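Local coordinates for protein DNA double-strand break repair nuclease NurA (Sulfolobus solfataricus, PDB 2YGK) that cuts DNA ends as a manganese-dependent homodimeric nuclease, probably acting with its partner HerA to resect the 5' strand in double-strand break repair, at residues M66-G69 with I70-A73; N142-I146 with Q147-D151; F184-S187 with K188-E192. One frame throughout, in Å; residues are numbered along the deposited sequence.

How the contacts relate
In chain order come a hairpin turn (contact 1, 66-73), a surface loop (contact 2, 142-151) and part of a helix (contact 3, 184-192), all inside the NurA domain of the RNase H clan. None touches another. The centres of contact 1 and contact 2 lie 27 Å apart, those of contact 1 and contact 3 32 Å, and those of contact 2 and contact 3 19 Å. Two helices link them. Helix 171-193 carries contact 3 and, nearer its start, receives Phe149 of contact 2, while helix 104-123 packs against both the strand of contact 1 and Ile189 of contact 3. The Val186 side chain of contact 3 lies about 13 Å from the bound manganese; all three contacts are structural packing away from the metal site.

Contact 1: residues M66-G69 with I70-A73; sequences MRIG and IVYA
Met66 and Ile68 converge on a single methyl group of Val71, and this small apolar cluster closes one side of a tight beta-hairpin turn. The selenium of Met66, present here as selenomethionine, lies 4.0 Å from Val71 CG2, and Ile68 CG2 reaches the same Val71 CG2 at 3.9 Å. Both side chains meet the valine at a slant. Val71 can offer this branch because its CG1 takes the place opposite the backbone N (chi1 177°), leaving CG2 beside that nitrogen and turned back toward the bend. Met66 is extended at its second torsion (chi2 167°), which carries selenium to the valine; the bend at the last torsion then sets where CE goes.

Within the turn itself, the hydrogen bonds run between backbone atoms. Met66 N donates to Gly69 O at 2.9 Å, and the weak return bond from Gly69 N to Met66 O is 3.2 Å long. This reciprocal pair leaves Arg67 and Ile68 as a two-residue, type I turn, a worked case of how a hairpin reverses direction in minimal space. Gly69 follows with phi 141°, a conformation in which a CB would be jammed against Ile68 O.

At the bend the second subunit arrives: its Tyr214 hydrogen-bonds Ile68 O through OH, and its Ile23 packs on the Ile68 side chain. The turn joins strand 54-65 to strand 70-82, adjacent antiparallel strands of the large mixed sheet. Met66, Ile68 and Val71 pack against helix 313-330, touching Ile320, Leu327 and Val323; Ile70 instead meets Ala104 and Ile108 of helix 104-123.

Contact 2: residues N142-I146 with Q147-D151; sequences NKVDI and QQFSD
Phe149 turns back against Val144, Asp145 and Ile146, and around its ring lies the close-packed half of this contact. Val144 CG1 meets the ring edge at CE2, 3.9 Å away and near the ring plane, the two side chains crossing at about a right angle. The carbonyl oxygen of Asp145 approaches the same Phe149 CE2 more obliquely, at 3.1 Å, and Ile146 CA lies 3.8 Å from Phe149 CD2. With CG opposite its own carbonyl carbon (chi1 -59°), the phenylalanine is directed back along the chain instead of on toward the helix that follows. Replacing Phe149 by an alanine is likely to leave Val144 CG1 without its aromatic partner and to open a gap between the loop and Asp176 and Leu177 of helix 171-193, which the ring also touches.

The other half is polar and looser, and faces solvent. The Asp145 carboxylate extends past the bend and forms an Asx turn closed by a weak hydrogen bond: Gln147 N donates to Asp145 OD1 over 3.2 Å, with an N-H...O angle of only 130°. OD1 of Asp145 also rests against Gln147 CB at 3.3 Å. Its other oxygen, OD2, lies 3.6 Å from Gln148 CG, and the amide of Gln148 is turned nearly parallel to the carboxylate, with 15° between their planes. The two glutamines therefore flank the aspartate chiefly through their aliphatic carbons.

Beyond the ring, Ser150 occupies the N-cap of helix 151-159, its N bonded to Glu153 OE1. The chemistry implies a division of labour in this loop: Phe149 and Val144 hold the inner side against helix 171-193, whereas the single weak bond probably restrains the carboxylate and glutamine side only lightly.

Contact 3: residues F184-S187 with K188-E192; sequences FLVS and KIIEE
Phe184 to Lys188 and Val186 to Ile190 are contacts between successive turns within helix 171-193, near its C-terminal end. The backbone sets the spacing: Ile190 N donates to Val186 O at 3.0 Å, and Ile189 N to Leu185 O at 3.2 Å. Lys188 N reaches Phe184 O at 3.1 Å, with a second, weak bond to Leu185 O. Glu191 N donates to Ser187 O at 3.2 Å.

On the same ladder, side chains four residues apart run alongside one another. Val186 CG1 touches Ile190 CG1 at 3.9 Å, the two side chains lying side by side and pointing the same way. Lys188 lays its aliphatic part along Phe184: CG sits over one ring face, offset toward the rim, and CD is 4.0 Å from Phe184 CZ. This is the familiar i to i+4 pairing of an alpha-helix, here with one apolar flank facing a neighbouring helix of the RNase H-like domain: Leu185 packs on Leu117, and Ile189 on Ala120 and Leu121, all of helix 104-123.

The polar end of Lys188 departs from the ring. Three successive bends in its chain bring NZ to Glu191 OE2, a salt bridge of 2.9 Å in which the nitrogen stands above the carboxylate plane. Glu191 puts CG between its backbone N and carbonyl carbon (chi1 69°), and that branch leans on Ser187 O. Glu247 lies close by, a long and weak partner for the lysine, whose charge probably eases the approach of the two carboxylates. Ser187 OG turns back along the helix to hydrogen-bond Gln183 O.

Contact 1: residues M66-G69 with I70-A73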
HETATM    1  N   MSE A  66      -0.255  13.956  -6.693  1.00 64.48           N
HETATM    2  CA  MSE A  66      -0.136  14.870  -7.791  1.00 66.94           C
HETATM    3  C   MSE A  66       0.599  16.119  -7.348  1.00 67.63           C
HETATM    4  O   MSE A  66       0.979  16.243  -6.181  1.00 67.19           O
HETATM    5  CB  MSE A  66      -1.514  15.190  -8.349  1.00 66.96           C
HETATM    6  CG  MSE A  66      -1.950  14.166  -9.378  1.00 70.68           C
HETATM    7 SE   MSE A  66      -3.822  14.306  -9.783  1.00 78.42          SE
HETATM    8  CE  MSE A  66      -3.869  15.943 -10.836  1.00 79.14           C
ATOM      9  N   ARG A  67       0.831  17.025  -8.286  1.00 68.80           N
ATOM     10  CA  ARG A  67       1.570  18.221  -7.977  1.00 70.16           C
ATOM     11  C   ARG A  67       0.799  19.116  -7.008  1.00 67.87           C
ATOM     12  O   ARG A  67       1.356  19.543  -6.016  1.00 68.34           O
ATOM     13  CB  ARG A  67       1.971  18.946  -9.254  1.00 72.91           C
ATOM     14  CG  ARG A  67       3.025  18.197 -10.044  1.00 77.19           C
ATOM     15  CD  ARG A  67       3.610  19.053 -11.119  1.00 83.73           C
ATOM     16  NE  ARG A  67       2.632  19.431 -12.132  1.00 88.77           N
ATOM     17  CZ  ARG A  67       2.539  18.907 -13.357  1.00 95.40           C
ATOM     18  NH1 ARG A  67       3.361  17.938 -13.777  1.00 97.78           N
ATOM     19  NH2 ARG A  67       1.597  19.364 -14.180  1.00 98.26           N
ATOM     20  N   ILE A  68      -0.479  19.366  -7.262  1.00 65.35           N
ATOM     21  CA  ILE A  68      -1.299  20.166  -6.342  1.00 63.93           C
ATOM     22  C   ILE A  68      -1.421  19.525  -4.945  1.00 61.73           C
ATOM     23  O   ILE A  68      -1.742  20.200  -3.976  1.00 61.09           O
ATOM     24  CB  ILE A  68      -2.699  20.423  -6.930  1.00 63.74           C
ATOM     25  CG1 ILE A  68      -3.349  21.667  -6.327  1.00 65.24           C
ATOM     26  CG2 ILE A  68      -3.623  19.224  -6.726  1.00 62.14           C
ATOM     27  CD1 ILE A  68      -2.776  22.971  -6.805  1.00 68.84           C
ATOM     28  N   GLY A  69      -1.158  18.218  -4.861  1.00 59.76           N
ATOM     29  CA  GLY A  69      -1.123  17.476  -3.616  1.00 57.53           C
ATOM     30  C   GLY A  69      -1.743  16.117  -3.854  1.00 55.42           C
ATOM     31  O   GLY A  69      -1.787  15.667  -4.986  1.00 54.59           O
ATOM     32  N   ILE A  70      -2.259  15.495  -2.785  1.00 53.44           N
ATOM     33  CA  ILE A  70      -2.946  14.217  -2.858  1.00 51.28           C
ATOM     34  C   ILE A  70      -4.425  14.450  -3.089  1.00 50.10           C
ATOM     35  O   ILE A  70      -5.157  14.818  -2.167  1.00 49.81           O
ATOM     36  CB  ILE A  70      -2.795  13.389  -1.567  1.00 50.59           C
ATOM     37  CG1 ILE A  70      -1.354  13.397  -1.060  1.00 52.22           C
ATOM     38  CG2 ILE A  70      -3.269  11.956  -1.810  1.00 48.08           C
ATOM     39  CD1 ILE A  70      -0.367  12.947  -2.101  1.00 53.98           C
ATOM     40  N   VAL A  71      -4.875  14.214  -4.312  1.00 50.04           N
ATOM     41  CA  VAL A  71      -6.271  14.409  -4.660  1.00 49.61           C
ATOM     42  C   VAL A  71      -7.043  13.169  -4.277  1.00 48.39           C
ATOM     43  O   VAL A  71      -6.784  12.122  -4.826  1.00 48.33           O
ATOM     44  CB  VAL A  71      -6.452  14.636  -6.160  1.00 50.82           C
ATOM     45  CG1 VAL A  71      -7.944  14.757  -6.508  1.00 49.21           C
ATOM     46  CG2 VAL A  71      -5.672  15.899  -6.618  1.00 52.84           C
ATOM     47  N   TYR A  72      -7.993  13.294  -3.347  1.00 47.50           N
ATOM     48  CA  TYR A  72      -8.704  12.137  -2.835  1.00 46.28           C
ATOM     49  C   TYR A  72     -10.209  12.249  -2.940  1.00 45.15           C
ATOM     50  O   TYR A  72     -10.777  13.319  -3.099  1.00 46.37           O
ATOM     51  CB  TYR A  72      -8.367  11.914  -1.374  1.00 46.08           C
ATOM     52  CG  TYR A  72      -8.953  12.973  -0.482  1.00 48.84           C
ATOM     53  CD1 TYR A  72      -8.251  14.145  -0.202  1.00 52.54           C
ATOM     54  CD2 TYR A  72     -10.217  12.827   0.048  1.00 48.61           C
ATOM     55  CE1 TYR A  72      -8.792  15.125   0.618  1.00 54.43           C
ATOM     56  CE2 TYR A  72     -10.762  13.788   0.859  1.00 51.81           C
ATOM     57  CZ  TYR A  72     -10.048  14.945   1.148  1.00 55.27           C
ATOM     58  OH  TYR A  72     -10.616  15.912   1.973  1.00 57.52           O
ATOM     59  N   ALA A  73     -10.842  11.106  -2.776  1.00 42.90           N
ATOM     60  CA  ALA A  73     -12.269  11.006  -2.798  1.00 41.55           C
ATOM     61  C   ALA A  73     -12.632   9.866  -1.884  1.00 39.81           C
ATOM     62  O   ALA A  73     -12.080   8.784  -1.987  1.00 38.93           O
ATOM     63  CB  ALA A  73     -12.737  10.741  -4.201  1.00 41.50           C
TER

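Contact 2: residues N142-I146 with Q147-D151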
ATOM      1  N   ASN A 142      -5.208   1.342  16.147  1.00 65.70           N
ATOM      2  CA  ASN A 142      -4.171   1.184  17.187  1.00 69.02           C
ATOM      3  C   ASN A 142      -4.331   2.196  18.300  1.00 70.26           C
ATOM      4  O   ASN A 142      -5.178   3.068  18.242  1.00 69.70           O
ATOM      5  CB  ASN A 142      -2.752   1.315  16.591  1.00 70.61           C
ATOM      6  CG  ASN A 142      -2.395   0.177  15.618  1.00 72.35           C
ATOM      7  OD1 ASN A 142      -2.966  -0.926  15.671  1.00 74.97           O
ATOM      8  ND2 ASN A 142      -1.420   0.443  14.734  1.00 76.19           N
ATOM      9  N   LYS A 143      -3.484   2.067  19.309  1.00 72.57           N
ATOM     10  CA  LYS A 143      -3.497   2.934  20.471  1.00 74.63           C
ATOM     11  C   LYS A 143      -2.934   4.327  20.103  1.00 73.80           C
ATOM     12  O   LYS A 143      -1.976   4.425  19.326  1.00 73.78           O
ATOM     13  CB  LYS A 143      -2.694   2.252  21.584  1.00 78.19           C
ATOM     14  CG  LYS A 143      -3.140   0.768  21.853  1.00 81.03           C
ATOM     15  CD  LYS A 143      -2.611   0.199  23.188  1.00 88.75           C
ATOM     16  CE  LYS A 143      -3.249  -1.155  23.523  1.00 90.28           C
ATOM     17  NZ  LYS A 143      -2.992  -1.578  24.935  1.00 93.71           N
ATOM     18  N   VAL A 144      -3.532   5.393  20.652  1.00 72.65           N
ATOM     19  CA  VAL A 144      -3.190   6.786  20.292  1.00 71.53           C
ATOM     20  C   VAL A 144      -2.649   7.700  21.421  1.00 73.76           C
ATOM     21  O   VAL A 144      -3.207   7.789  22.519  1.00 75.07           O
ATOM     22  CB  VAL A 144      -4.408   7.476  19.677  1.00 69.61           C
ATOM     23  CG1 VAL A 144      -4.551   8.884  20.196  1.00 71.55           C
ATOM     24  CG2 VAL A 144      -4.315   7.465  18.152  1.00 67.13           C
ATOM     25  N   ASP A 145      -1.565   8.415  21.125  1.00 73.52           N
ATOM     26  CA  ASP A 145      -0.976   9.322  22.099  1.00 75.88           C
ATOM     27  C   ASP A 145      -1.919  10.498  22.385  1.00 75.64           C
ATOM     28  O   ASP A 145      -2.086  11.384  21.543  1.00 74.26           O
ATOM     29  CB  ASP A 145       0.369   9.834  21.597  1.00 77.06           C
ATOM     30  CG  ASP A 145       1.099  10.675  22.634  1.00 81.07           C
ATOM     31  OD1 ASP A 145       0.587  10.822  23.767  1.00 82.67           O
ATOM     32  OD2 ASP A 145       2.193  11.190  22.302  1.00 83.21           O
ATOM     33  N   ILE A 146      -2.514  10.499  23.584  1.00 76.80           N
ATOM     34  CA  ILE A 146      -3.573  11.460  23.948  1.00 76.44           C
ATOM     35  C   ILE A 146      -3.003  12.674  24.623  1.00 80.32           C
ATOM     36  O   ILE A 146      -3.722  13.326  25.392  1.00 83.28           O
ATOM     37  CB  ILE A 146      -4.632  10.851  24.938  1.00 76.82           C
ATOM     38  CG1 ILE A 146      -3.948  10.393  26.242  1.00 79.98           C
ATOM     39  CG2 ILE A 146      -5.421   9.694  24.251  1.00 71.54           C
ATOM     40  CD1 ILE A 146      -4.697  10.771  27.570  1.00 84.75           C
ATOM     41  N   GLN A 147      -1.725  12.975  24.367  1.00 81.17           N
ATOM     42  CA  GLN A 147      -0.997  14.006  25.123  1.00 84.72           C
ATOM     43  C   GLN A 147      -0.457  15.138  24.238  1.00 85.37           C
ATOM     44  O   GLN A 147      -0.060  16.204  24.727  1.00 88.10           O
ATOM     45  CB  GLN A 147       0.169  13.364  25.893  1.00 87.26           C
ATOM     46  CG  GLN A 147      -0.208  12.172  26.775  1.00 86.39           C
ATOM     47  CD  GLN A 147       0.918  11.759  27.726  1.00 89.43           C
ATOM     48  OE1 GLN A 147       1.753  12.586  28.133  1.00 89.98           O
ATOM     49  NE2 GLN A 147       0.947  10.462  28.079  1.00 87.97           N
ATOM     50  N   GLN A 148      -0.422  14.897  22.936  1.00 83.33           N
ATOM     51  CA  GLN A 148      -0.057  15.936  21.978  1.00 83.96           C
ATOM     52  C   GLN A 148      -1.279  16.834  21.714  1.00 84.69           C
ATOM     53  O   GLN A 148      -1.168  17.874  21.052  1.00 84.80           O
ATOM     54  CB  GLN A 148       0.453  15.279  20.686  1.00 80.83           C
ATOM     55  CG  GLN A 148       1.719  14.423  20.912  1.00 81.53           C
ATOM     56  CD  GLN A 148       2.268  13.773  19.633  1.00 78.67           C
ATOM     57  OE1 GLN A 148       1.618  12.904  19.009  1.00 73.85           O
ATOM     58  NE2 GLN A 148       3.490  14.188  19.251  1.00 79.27           N
ATOM     59  N   PHE A 149      -2.431  16.428  22.268  1.00 86.27           N
ATOM     60  CA  PHE A 149      -3.713  17.107  22.058  1.00 86.62           C
ATOM     61  C   PHE A 149      -4.102  18.123  23.121  1.00 93.33           C
ATOM     62  O   PHE A 149      -4.095  17.816  24.316  1.00 95.78           O
ATOM     63  CB  PHE A 149      -4.829  16.075  21.981  1.00 83.17           C
ATOM     64  CG  PHE A 149      -4.644  15.091  20.886  1.00 75.58           C
ATOM     65  CD1 PHE A 149      -4.431  15.519  19.588  1.00 70.40           C
ATOM     66  CD2 PHE A 149      -4.681  13.735  21.153  1.00 71.18           C
ATOM     67  CE1 PHE A 149      -4.259  14.605  18.574  1.00 66.93           C
ATOM     68  CE2 PHE A 149      -4.519  12.807  20.144  1.00 66.68           C
ATOM     69  CZ  PHE A 149      -4.303  13.240  18.851  1.00 65.07           C
ATOM     70  N   SER A 150      -4.496  19.307  22.654  1.00 97.38           N
ATOM     71  CA  SER A 150      -4.994  20.378  23.506  1.00103.93           C
ATOM     72  C   SER A 150      -6.464  20.148  23.837  1.00106.38           C
ATOM     73  O   SER A 150      -7.081  19.205  23.340  1.00103.69           O
ATOM     74  CB  SER A 150      -4.846  21.719  22.781  1.00104.60           C
ATOM     75  OG  SER A 150      -5.639  21.745  21.595  1.00101.30           O
ATOM     76  N   ASP A 151      -7.021  21.019  24.670  1.00113.34           N
ATOM     77  CA  ASP A 151      -8.450  20.989  24.967  1.00116.37           C
ATOM     78  C   ASP A 151      -9.323  21.174  23.715  1.00114.96           C
ATOM     79  O   ASP A 151     -10.356  20.519  23.571  1.00113.56           O
ATOM     80  CB  ASP A 151      -8.802  22.060  26.010  1.00121.42           C
ATOM     81  CG  ASP A 151      -8.416  21.653  27.424  1.00126.38           C
ATOM     82  OD1 ASP A 151      -8.795  20.538  27.851  1.00126.91           O
ATOM     83  OD2 ASP A 151      -7.742  22.457  28.110  1.00131.92           O
TER

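Contact 3: residues F184-S187 with K188-E192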
ATOM      1  N   PHE A 184     -14.072   6.853  19.140  1.00 54.48           N
ATOM      2  CA  PHE A 184     -15.210   7.490  19.772  1.00 56.05           C
ATOM      3  C   PHE A 184     -16.488   7.121  19.046  1.00 54.44           C
ATOM      4  O   PHE A 184     -17.503   6.827  19.683  1.00 56.30           O
ATOM      5  CB  PHE A 184     -15.005   9.000  19.792  1.00 57.97           C
ATOM      6  CG  PHE A 184     -16.203   9.788  20.258  1.00 61.92           C
ATOM      7  CD1 PHE A 184     -16.539   9.854  21.609  1.00 65.89           C
ATOM      8  CD2 PHE A 184     -16.978  10.497  19.345  1.00 63.56           C
ATOM      9  CE1 PHE A 184     -17.635  10.601  22.032  1.00 68.95           C
ATOM     10  CE2 PHE A 184     -18.074  11.259  19.769  1.00 66.16           C
ATOM     11  CZ  PHE A 184     -18.400  11.308  21.112  1.00 68.75           C
ATOM     12  N   LEU A 185     -16.435   7.082  17.718  1.00 52.05           N
ATOM     13  CA  LEU A 185     -17.571   6.628  16.912  1.00 49.99           C
ATOM     14  C   LEU A 185     -17.961   5.153  17.099  1.00 49.04           C
ATOM     15  O   LEU A 185     -19.151   4.819  17.166  1.00 48.75           O
ATOM     16  CB  LEU A 185     -17.288   6.918  15.443  1.00 47.88           C
ATOM     17  CG  LEU A 185     -17.362   8.401  15.145  1.00 48.31           C
ATOM     18  CD1 LEU A 185     -16.874   8.659  13.736  1.00 45.45           C
ATOM     19  CD2 LEU A 185     -18.786   8.949  15.347  1.00 48.18           C
ATOM     20  N   VAL A 186     -16.980   4.255  17.138  1.00 48.65           N
ATOM     21  CA  VAL A 186     -17.289   2.844  17.458  1.00 47.75           C
ATOM     22  C   VAL A 186     -17.955   2.815  18.808  1.00 50.21           C
ATOM     23  O   VAL A 186     -18.946   2.132  18.991  1.00 49.66           O
ATOM     24  CB  VAL A 186     -16.040   1.966  17.533  1.00 47.12           C
ATOM     25  CG1 VAL A 186     -16.347   0.647  18.183  1.00 45.17           C
ATOM     26  CG2 VAL A 186     -15.461   1.767  16.135  1.00 45.17           C
ATOM     27  N   SER A 187     -17.412   3.577  19.747  1.00 52.93           N
ATOM     28  CA  SER A 187     -17.920   3.532  21.119  1.00 56.53           C
ATOM     29  C   SER A 187     -19.380   3.931  21.245  1.00 57.31           C
ATOM     30  O   SER A 187     -20.088   3.377  22.074  1.00 58.38           O
ATOM     31  CB  SER A 187     -17.087   4.419  22.039  1.00 59.00           C
ATOM     32  OG  SER A 187     -15.790   3.882  22.129  1.00 60.75           O
ATOM     33  N   LYS A 188     -19.820   4.888  20.436  1.00 57.12           N
ATOM     34  CA  LYS A 188     -21.215   5.289  20.440  1.00 58.51           C
ATOM     35  C   LYS A 188     -22.079   4.177  19.859  1.00 56.10           C
ATOM     36  O   LYS A 188     -23.148   3.881  20.375  1.00 56.59           O
ATOM     37  CB  LYS A 188     -21.418   6.599  19.680  1.00 58.97           C
ATOM     38  CG  LYS A 188     -20.675   7.773  20.350  1.00 65.72           C
ATOM     39  CD  LYS A 188     -21.581   8.991  20.657  1.00 73.47           C
ATOM     40  CE  LYS A 188     -22.636   8.701  21.749  1.00 78.16           C
ATOM     41  NZ  LYS A 188     -22.146   8.942  23.145  1.00 82.52           N
ATOM     42  N   ILE A 189     -21.587   3.550  18.793  1.00 53.35           N
ATOM     43  CA  ILE A 189     -22.312   2.486  18.115  1.00 51.08           C
ATOM     44  C   ILE A 189     -22.559   1.296  19.063  1.00 51.62           C
ATOM     45  O   ILE A 189     -23.660   0.799  19.163  1.00 50.35           O
ATOM     46  CB  ILE A 189     -21.580   2.062  16.857  1.00 48.01           C
ATOM     47  CG1 ILE A 189     -21.586   3.212  15.846  1.00 47.54           C
ATOM     48  CG2 ILE A 189     -22.235   0.854  16.236  1.00 45.92           C
ATOM     49  CD1 ILE A 189     -20.558   3.050  14.689  1.00 43.22           C
ATOM     50  N   ILE A 190     -21.518   0.901  19.773  1.00 53.01           N
ATOM     51  CA  ILE A 190     -21.576  -0.173  20.730  1.00 55.07           C
ATOM     52  C   ILE A 190     -22.577   0.116  21.811  1.00 58.62           C
ATOM     53  O   ILE A 190     -23.373  -0.739  22.161  1.00 59.17           O
ATOM     54  CB  ILE A 190     -20.228  -0.417  21.421  1.00 55.68           C
ATOM     55  CG1 ILE A 190     -19.158  -0.807  20.400  1.00 53.90           C
ATOM     56  CG2 ILE A 190     -20.355  -1.541  22.449  1.00 56.80           C
ATOM     57  CD1 ILE A 190     -19.528  -2.023  19.569  1.00 51.91           C
ATOM     58  N   GLU A 191     -22.568   1.314  22.346  1.00 62.35           N
ATOM     59  CA  GLU A 191     -23.520   1.598  23.419  1.00 67.03           C
ATOM     60  C   GLU A 191     -24.978   1.761  22.955  1.00 66.99           C
ATOM     61  O   GLU A 191     -25.879   1.443  23.702  1.00 69.33           O
ATOM     62  CB  GLU A 191     -23.076   2.774  24.289  1.00 70.18           C
ATOM     63  CG  GLU A 191     -23.122   4.119  23.617  1.00 73.56           C
ATOM     64  CD  GLU A 191     -22.806   5.249  24.577  1.00 80.54           C
ATOM     65  OE1 GLU A 191     -23.279   5.187  25.740  1.00 86.13           O
ATOM     66  OE2 GLU A 191     -22.088   6.187  24.162  1.00 82.23           O
ATOM     67  N   GLU A 192     -25.209   2.223  21.736  1.00 65.38           N
ATOM     68  CA  GLU A 192     -26.565   2.388  21.240  1.00 65.64           C
ATOM     69  C   GLU A 192     -27.092   1.054  20.663  1.00 63.80           C
ATOM     70  O   GLU A 192     -28.310   0.773  20.680  1.00 65.19           O
ATOM     71  CB  GLU A 192     -26.607   3.523  20.193  1.00 65.41           C
ATOM     72  CG  GLU A 192     -27.885   3.577  19.331  1.00 66.39           C
ATOM     73  CD  GLU A 192     -28.050   4.876  18.520  1.00 68.11           C
ATOM     74  OE1 GLU A 192     -27.148   5.758  18.538  1.00 69.01           O
ATOM     75  OE2 GLU A 192     -29.116   5.018  17.872  1.00 69.01           O
TER